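Long-range contacts in alginate lyase A1-II' (Sphingomonas sp. A1, PDB 2CWS), which acts as an alginate lyase of polysaccharide lyase family 7, its lyase domain probably depolymerising alginate by beta-elimination: residues 85-91 against 165-171; 98-102 against 212-216. All coordinates share one frame; numbering follows the deposited sequence.

In the fold
Both contacts use strand 88-99 of the seven-stranded antiparallel sheet, at its two ends and against its two different neighbours. Contact 1 joins the strand's beginning to strand 162-169, while contact 2 joins its end and the following loop to the start of strand 215-228. Their centres lie 32 Å apart, on opposite sides of the chain's centre. Each is partly buried, with an inner side against strand 106-114 of the other sheet. The chemistry differs: contact 1 is regular backbone pairing with a hydroxyl-lined outer side and buries 587 Å², whereas contact 2 buries 302 Å² and relies on a single direct backbone bond, one amide side chain and bridging waters in place of regular pairing.

Contact 1 (85-91 against 165-171)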
ATOM      1  N   TRP A  85      -8.392  15.241  -3.675  1.00  5.86           N
ATOM      2  CA  TRP A  85      -9.559  14.731  -2.953  1.00  6.11           C
ATOM      3  C   TRP A  85     -10.823  14.686  -3.819  1.00  5.47           C
ATOM      4  O   TRP A  85     -11.733  13.914  -3.472  1.00  6.40           O
ATOM      5  CB  TRP A  85      -9.813  15.578  -1.707  1.00  6.88           C
ATOM      6  CG  TRP A  85     -10.273  17.003  -1.961  1.00  7.61           C
ATOM      7  CD1 TRP A  85      -9.520  18.082  -2.283  1.00  8.61           C
ATOM      8  CD2 TRP A  85     -11.651  17.434  -1.885  1.00  8.22           C
ATOM      9  NE1 TRP A  85     -10.365  19.182  -2.434  1.00  9.37           N
ATOM     10  CE2 TRP A  85     -11.676  18.802  -2.186  1.00  9.08           C
ATOM     11  CE3 TRP A  85     -12.883  16.793  -1.619  1.00  9.89           C
ATOM     12  CZ2 TRP A  85     -12.875  19.533  -2.204  1.00 12.42           C
ATOM     13  CZ3 TRP A  85     -14.069  17.482  -1.620  1.00 10.69           C
ATOM     14  CH2 TRP A  85     -14.057  18.843  -1.914  1.00 12.65           C
ATOM     15  N   GLN A  86     -10.900  15.519  -4.840  1.00  5.79           N
ATOM     16  CA  GLN A  86     -12.106  15.559  -5.668  1.00  6.29           C
ATOM     17  C   GLN A  86     -12.051  14.525  -6.770  1.00  6.11           C
ATOM     18  O   GLN A  86     -10.940  14.182  -7.227  1.00  6.84           O
ATOM     19  CB  GLN A  86     -12.240  16.944  -6.298  1.00  7.78           C
ATOM     20  CG  GLN A  86     -12.209  18.059  -5.317  1.00 13.48           C
ATOM     21  CD  GLN A  86     -11.954  19.422  -5.974  1.00 16.16           C
ATOM     22  OE1 GLN A  86     -13.009  20.093  -6.024  1.00 30.48           O
ATOM     23  NE2 GLN A  86     -10.723  19.781  -6.379  1.00 11.65           N
ATOM     24  N   GLY A  87     -13.217  14.065  -7.219  1.00  6.99           N
ATOM     25  CA  GLY A  87     -13.321  13.006  -8.225  1.00  7.51           C
ATOM     26  C   GLY A  87     -13.216  11.637  -7.578  1.00  6.22           C
ATOM     27  O   GLY A  87     -13.292  11.520  -6.333  1.00  6.78           O
ATOM     28  N   THR A  88     -13.015  10.611  -8.402  1.00  5.77           N
ATOM     29  CA  THR A  88     -12.997   9.226  -7.946  1.00  5.31           C
ATOM     30  C   THR A  88     -11.684   8.569  -8.286  1.00  5.28           C
ATOM     31  O   THR A  88     -11.177   8.668  -9.389  1.00  7.35           O
ATOM     32  CB  THR A  88     -14.183   8.466  -8.572  1.00  5.71           C
ATOM     33  OG1 THR A  88     -15.394   8.968  -8.010  1.00  6.56           O
ATOM     34  CG2 THR A  88     -14.118   6.991  -8.279  1.00  7.45           C
ATOM     35  N   HIS A  89     -11.129   7.903  -7.270  1.00  4.74           N
ATOM     36  CA  HIS A  89      -9.784   7.343  -7.306  1.00  4.50           C
ATOM     37  C   HIS A  89      -9.852   5.973  -6.663  1.00  4.38           C
ATOM     38  O   HIS A  89     -10.124   5.919  -5.437  1.00  4.87           O
ATOM     39  CB  HIS A  89      -8.851   8.255  -6.482  1.00  4.97           C
ATOM     40  CG  HIS A  89      -8.986   9.700  -6.927  1.00  4.89           C
ATOM     41  ND1 HIS A  89      -8.446  10.143  -8.112  1.00  5.18           N
ATOM     42  CD2 HIS A  89      -9.699  10.713  -6.395  1.00  5.79           C
ATOM     43  CE1 HIS A  89      -8.762  11.425  -8.261  1.00  6.02           C
ATOM     44  NE2 HIS A  89      -9.527  11.780  -7.224  1.00  6.52           N
ATOM     45  N   THR A  90      -9.659   4.894  -7.422  1.00  4.33           N
ATOM     46  CA  THR A  90      -9.970   3.571  -6.918  1.00  4.82           C
ATOM     47  C   THR A  90      -8.851   2.588  -7.210  1.00  4.14           C
ATOM     48  O   THR A  90      -8.472   2.426  -8.363  1.00  5.76           O
ATOM     49  CB  THR A  90     -11.259   3.038  -7.577  1.00  5.51           C
ATOM     50  OG1 THR A  90     -12.278   4.022  -7.254  1.00  7.62           O
ATOM     51  CG2 THR A  90     -11.640   1.680  -6.990  1.00  7.04           C
ATOM     52  N   MET A  91      -8.395   1.887  -6.181  1.00  4.00           N
ATOM     53  CA  MET A  91      -7.482   0.747  -6.344  1.00  3.84           C
ATOM     54  C   MET A  91      -8.229  -0.523  -6.014  1.00  3.59           C
ATOM     55  O   MET A  91      -8.926  -0.595  -4.990  1.00  4.57           O
ATOM     56  CB  MET A  91      -6.283   0.949  -5.403  1.00  4.03           C
ATOM     57  CG  MET A  91      -5.367  -0.288  -5.434  1.00  4.47           C
ATOM     58  SD  MET A  91      -3.782  -0.011  -4.592  1.00  4.73           S
ATOM     59  CE  MET A  91      -4.405   0.200  -2.886  1.00  5.79           C
ATOM     60  N   GLU A 165     -10.687  -3.277  -2.088  1.00  4.24           N
ATOM     61  CA  GLU A 165     -10.850  -2.066  -2.891  1.00  4.83           C
ATOM     62  C   GLU A 165     -10.701  -0.901  -1.927  1.00  3.84           C
ATOM     63  O   GLU A 165     -11.181  -0.935  -0.805  1.00  4.71           O
ATOM     64  CB  GLU A 165     -12.221  -2.062  -3.564  1.00  5.66           C
ATOM     65  CG  GLU A 165     -12.460  -0.845  -4.456  1.00  8.24           C
ATOM     66  CD  GLU A 165     -13.760  -0.991  -5.209  1.00 12.16           C
ATOM     67  OE1 GLU A 165     -14.413   0.031  -5.434  1.00 15.27           O
ATOM     68  OE2 GLU A 165     -14.154  -2.149  -5.552  1.00 15.82           O
ATOM     69  N   ILE A 166     -10.021   0.130  -2.415  1.00  4.13           N
ATOM     70  CA  ILE A 166      -9.899   1.375  -1.643  1.00  4.14           C
ATOM     71  C   ILE A 166     -10.234   2.512  -2.604  1.00  3.73           C
ATOM     72  O   ILE A 166      -9.578   2.617  -3.651  1.00  4.57           O
ATOM     73  CB  ILE A 166      -8.519   1.610  -1.017  1.00  4.79           C
ATOM     74  CG1 ILE A 166      -8.054   0.358  -0.268  1.00  6.89           C
ATOM     75  CG2 ILE A 166      -8.571   2.825  -0.133  1.00  8.13           C
ATOM     76  CD1 ILE A 166      -6.638   0.529   0.334  1.00  7.43           C
ATOM     77  N   ARG A 167     -11.258   3.279  -2.284  1.00  5.07           N
ATOM     78  CA  ARG A 167     -11.742   4.358  -3.178  1.00  4.62           C
ATOM     79  C   ARG A 167     -11.837   5.640  -2.420  1.00  4.76           C
ATOM     80  O   ARG A 167     -12.361   5.663  -1.309  1.00  6.24           O
ATOM     81  CB  ARG A 167     -13.139   3.965  -3.750  1.00  5.88           C
ATOM     82  CG  ARG A 167     -13.801   5.102  -4.513  1.00  6.30           C
ATOM     83  CD  ARG A 167     -15.051   4.587  -5.231  1.00  7.37           C
ATOM     84  NE  ARG A 167     -16.146   4.106  -4.375  1.00  8.30           N
ATOM     85  CZ  ARG A 167     -17.212   4.819  -4.027  1.00  8.02           C
ATOM     86  NH1 ARG A 167     -17.356   6.106  -4.368  1.00  9.04           N
ATOM     87  NH2 ARG A 167     -18.158   4.246  -3.289  1.00 10.13           N
ATOM     88  N   VAL A 168     -11.402   6.722  -3.048  1.00  4.54           N
ATOM     89  CA  VAL A 168     -11.742   8.049  -2.589  1.00  4.39           C
ATOM     90  C   VAL A 168     -12.696   8.659  -3.613  1.00  4.48           C
ATOM     91  O   VAL A 168     -12.350   8.694  -4.804  1.00  5.05           O
ATOM     92  CB  VAL A 168     -10.484   8.966  -2.457  1.00  4.66           C
ATOM     93  CG1 VAL A 168     -10.866  10.431  -2.284  1.00  5.59           C
ATOM     94  CG2 VAL A 168      -9.617   8.485  -1.294  1.00  5.49           C
ATOM     95  N   THR A 169     -13.826   9.155  -3.168  1.00  4.68           N
ATOM     96  CA  THR A 169     -14.688   9.984  -4.005  1.00  5.46           C
ATOM     97  C   THR A 169     -14.989  11.238  -3.230  1.00  5.20           C
ATOM     98  O   THR A 169     -15.613  11.177  -2.147  1.00  5.77           O
ATOM     99  CB  THR A 169     -15.984   9.268  -4.422  1.00  6.19           C
ATOM    100  OG1 THR A 169     -15.633   8.172  -5.280  1.00  6.42           O
ATOM    101  CG2 THR A 169     -16.905  10.230  -5.201  1.00  7.87           C
ATOM    102  N   ASP A 170     -14.562  12.379  -3.718  1.00  5.50           N
ATOM    103  CA  ASP A 170     -14.915  13.679  -3.124  1.00  6.42           C
ATOM    104  C   ASP A 170     -14.674  13.708  -1.621  1.00  5.80           C
ATOM    105  O   ASP A 170     -15.518  14.120  -0.803  1.00  7.11           O
ATOM    106  CB  ASP A 170     -16.359  14.039  -3.509  1.00  7.08           C
ATOM    107  CG  ASP A 170     -16.534  14.222  -5.005  1.00  8.03           C
ATOM    108  OD1 ASP A 170     -17.651  13.935  -5.502  1.00 12.60           O
ATOM    109  OD2 ASP A 170     -15.539  14.635  -5.658  1.00 10.08           O
ATOM    110  N   GLY A 171     -13.455  13.240  -1.234  1.00  5.12           N
ATOM    111  CA  GLY A 171     -13.069  13.413   0.179  1.00  5.30           C
ATOM    112  C   GLY A 171     -13.637  12.382   1.142  1.00  5.20           C
ATOM    113  O   GLY A 171     -13.444  12.575   2.366  1.00  5.33           O
TER
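Trp85 lays the CE3-CZ3 edge of its indole against the peptide joining Asp170 to Gly171, with CE3 3.6 Å from Asp170 C. The peptide lies near the ring plane, so this is an edge contact; one face of the indole is instead covered by CG of Gln86. A chi1 of 68°, which sets CG between the backbone N and carbonyl carbon, turns the ring this way.

Asp170 closes the loop end twice. Its OD2 accepts from Gly87 N at 2.9 Å, approached on the syn side but 31° out of the carboxylate plane, and its own N donates to Gly87 O at 3.0 Å. Beyond this, His89 pairs with Val168 and Met91 with Ile166 as hydrogen-bonded antiparallel pairs.

On the side bearing the threonines, Thr88 OG1 and Thr169 OG1 share a hydrogen bond of 2.9 Å. Arg167, bent at chi3, returns NH1 to Thr169 OG1 at 2.8 Å, nearly in its guanidinium plane, while its CG passes Thr90 OG1 at 3.3 Å. Tyr174 adds a cation-pi contact to the guanidinium.

The other side carries Met91 and Ile166, side by side with CE and CD1 3.9 Å apart, which pack on Ala109 of strand 106-114. There His89 gives NE2 to Gln86 O, and its ND1 is hydrogen-bonded to His227. With strand axes 173° apart, this is the neighbouring antiparallel pairing of a beta-jelly-roll sandwich, its largely apolar side, of Ile166, Val168 and Met91, turned to the second sheet.

Contact 2 (98-102 against 212-216); sequences VQLPS and TGGSA
Ser102 and Gly213 form the one direct backbone hydrogen bond across this contact, Ser102 N to Gly213 O at 2.8 Å, the donor lying in the carbonyl plane on a lone pair. Ala216 CA also lies 3.2 Å from Gln99 O, a bent CA-H...O contact. A second direct bond comes from a side chain: Gln99, fully extended with CG opposite its backbone N (chi1 178°), brings NE2 to 3.1 Å from Ser215 O. The N-H points almost straight at the oxygen (172°) and the acceptor lies in the amide plane, yet the donor stands 68° out of the carbonyl plane.

Water supplies further links. One molecule donates to Leu100 O and accepts from Ser215 N, bridging two backbones where the acceptors Leu100 O and Ser215 O lie 3.2 Å apart without a bond between them. Another joins Ser102 OG to Thr212 O.

Apolar contact is small: Pro101 CD meets Ala216 CB at 4.0 Å, and both residues also touch Ile106 and Val206.

Just before the divergence, Val98 and Gln99 both face Ile217. This is a classic beta bulge, here at the end of two inner strands of a jelly-roll sheet, where antiparallel pairing gives way to water-bridged loops.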
ATOM      1  N   VAL A  98       1.141 -14.481   3.092  1.00  4.07           N
ATOM      2  CA  VAL A  98       1.641 -15.856   3.171  1.00  4.38           C
ATOM      3  C   VAL A  98       2.381 -16.108   4.473  1.00  3.76           C
ATOM      4  O   VAL A  98       2.278 -17.215   5.017  1.00  5.08           O
ATOM      5  CB  VAL A  98       2.584 -16.113   1.967  1.00  5.26           C
ATOM      6  CG1 VAL A  98       3.325 -17.451   2.107  1.00  7.18           C
ATOM      7  CG2 VAL A  98       1.804 -16.027   0.640  1.00  6.25           C
ATOM      8  N   GLN A  99       3.166 -15.134   4.922  1.00  3.64           N
ATOM      9  CA  GLN A  99       4.038 -15.314   6.081  1.00  3.63           C
ATOM     10  C   GLN A  99       4.129 -13.953   6.786  1.00  3.35           C
ATOM     11  O   GLN A  99       4.236 -12.919   6.112  1.00  3.82           O
ATOM     12  CB  GLN A  99       5.446 -15.765   5.632  1.00  3.86           C
ATOM     13  CG  GLN A  99       6.415 -15.930   6.802  1.00  4.45           C
ATOM     14  CD  GLN A  99       7.774 -16.351   6.251  1.00  4.66           C
ATOM     15  OE1 GLN A  99       7.901 -17.446   5.657  1.00  6.33           O
ATOM     16  NE2 GLN A  99       8.832 -15.570   6.470  1.00  5.03           N
ATOM     17  N   LEU A 100       4.077 -14.005   8.106  1.00  3.43           N
ATOM     18  CA  LEU A 100       4.157 -12.811   8.939  1.00  3.46           C
ATOM     19  C   LEU A 100       5.463 -12.777   9.697  1.00  3.30           C
ATOM     20  O   LEU A 100       6.086 -13.825   9.942  1.00  3.82           O
ATOM     21  CB  LEU A 100       2.981 -12.855   9.942  1.00  4.12           C
ATOM     22  CG  LEU A 100       1.626 -12.518   9.339  1.00  4.06           C
ATOM     23  CD1 LEU A 100       0.509 -12.932  10.301  1.00  5.71           C
ATOM     24  CD2 LEU A 100       1.545 -11.046   8.945  1.00  5.39           C
ATOM     25  N   PRO A 101       5.882 -11.593  10.148  1.00  3.45           N
ATOM     26  CA  PRO A 101       6.971 -11.483  11.096  1.00  3.92           C
ATOM     27  C   PRO A 101       6.493 -11.896  12.470  1.00  3.50           C
ATOM     28  O   PRO A 101       5.289 -12.115  12.688  1.00  4.03           O
ATOM     29  CB  PRO A 101       7.333  -9.989  11.067  1.00  4.34           C
ATOM     30  CG  PRO A 101       5.959  -9.351  10.913  1.00  4.30           C
ATOM     31  CD  PRO A 101       5.214 -10.277   9.948  1.00  4.14           C
ATOM     32  N   SER A 102       7.397 -11.940  13.461  1.00  3.90           N
ATOM     33  CA  SER A 102       7.012 -12.307  14.805  1.00  4.22           C
ATOM     34  C   SER A 102       5.917 -11.392  15.362  1.00  3.84           C
ATOM     35  O   SER A 102       5.107 -11.850  16.176  1.00  4.42           O
ATOM     36  CB  SER A 102       8.218 -12.276  15.736  1.00  4.52           C
ATOM     37  OG  SER A 102       9.190 -13.254  15.345  1.00  5.42           O
ATOM     38  N   THR A 212      15.039 -10.349  15.701  1.00  7.20           N
ATOM     39  CA  THR A 212      14.772 -11.754  15.392  1.00  7.75           C
ATOM     40  C   THR A 212      13.339 -11.903  14.844  1.00  6.56           C
ATOM     41  O   THR A 212      12.863 -13.036  14.771  1.00  7.98           O
ATOM     42  CB  THR A 212      14.926 -12.673  16.579  1.00  8.65           C
ATOM     43  OG1 THR A 212      13.883 -12.375  17.533  1.00 10.69           O
ATOM     44  CG2 THR A 212      16.275 -12.449  17.265  1.00 12.19           C
ATOM     45  N   GLY A 213      12.726 -10.776  14.409  1.00  5.34           N
ATOM     46  CA  GLY A 213      11.339 -10.912  13.970  1.00  5.34           C
ATOM     47  C   GLY A 213      11.134 -11.658  12.662  1.00  4.41           C
ATOM     48  O   GLY A 213       9.972 -11.906  12.321  1.00  5.48           O
ATOM     49  N   GLY A 214      12.176 -11.991  11.939  1.00  4.60           N
ATOM     50  CA  GLY A 214      12.025 -12.826  10.764  1.00  4.60           C
ATOM     51  C   GLY A 214      11.698 -12.029   9.513  1.00  4.09           C
ATOM     52  O   GLY A 214      12.479 -11.106   9.162  1.00  5.21           O
ATOM     53  N   SER A 215      10.595 -12.334   8.882  1.00  3.73           N
ATOM     54  CA  SER A 215      10.315 -11.658   7.591  1.00  3.78           C
ATOM     55  C   SER A 215       8.857 -11.967   7.210  1.00  3.69           C
ATOM     56  O   SER A 215       8.236 -12.868   7.759  1.00  4.34           O
ATOM     57  CB  SER A 215      11.261 -12.148   6.504  1.00  3.98           C
ATOM     58  OG  SER A 215      11.092 -13.549   6.226  1.00  4.39           O
ATOM     59  N   ALA A 216       8.365 -11.227   6.236  1.00  3.80           N
ATOM     60  CA  ALA A 216       7.002 -11.422   5.762  1.00  3.60           C
ATOM     61  C   ALA A 216       6.976 -11.627   4.249  1.00  3.39           C
ATOM     62  O   ALA A 216       7.880 -11.188   3.523  1.00  3.47           O
ATOM     63  CB  ALA A 216       6.130 -10.208   6.101  1.00  4.57           C
TER
HETATM   64  O   HOH W   1       8.912 -14.640   9.974  1.00  5.41           O
HETATM   65  O   HOH W   2      11.396 -14.103  17.084  1.00 12.58           O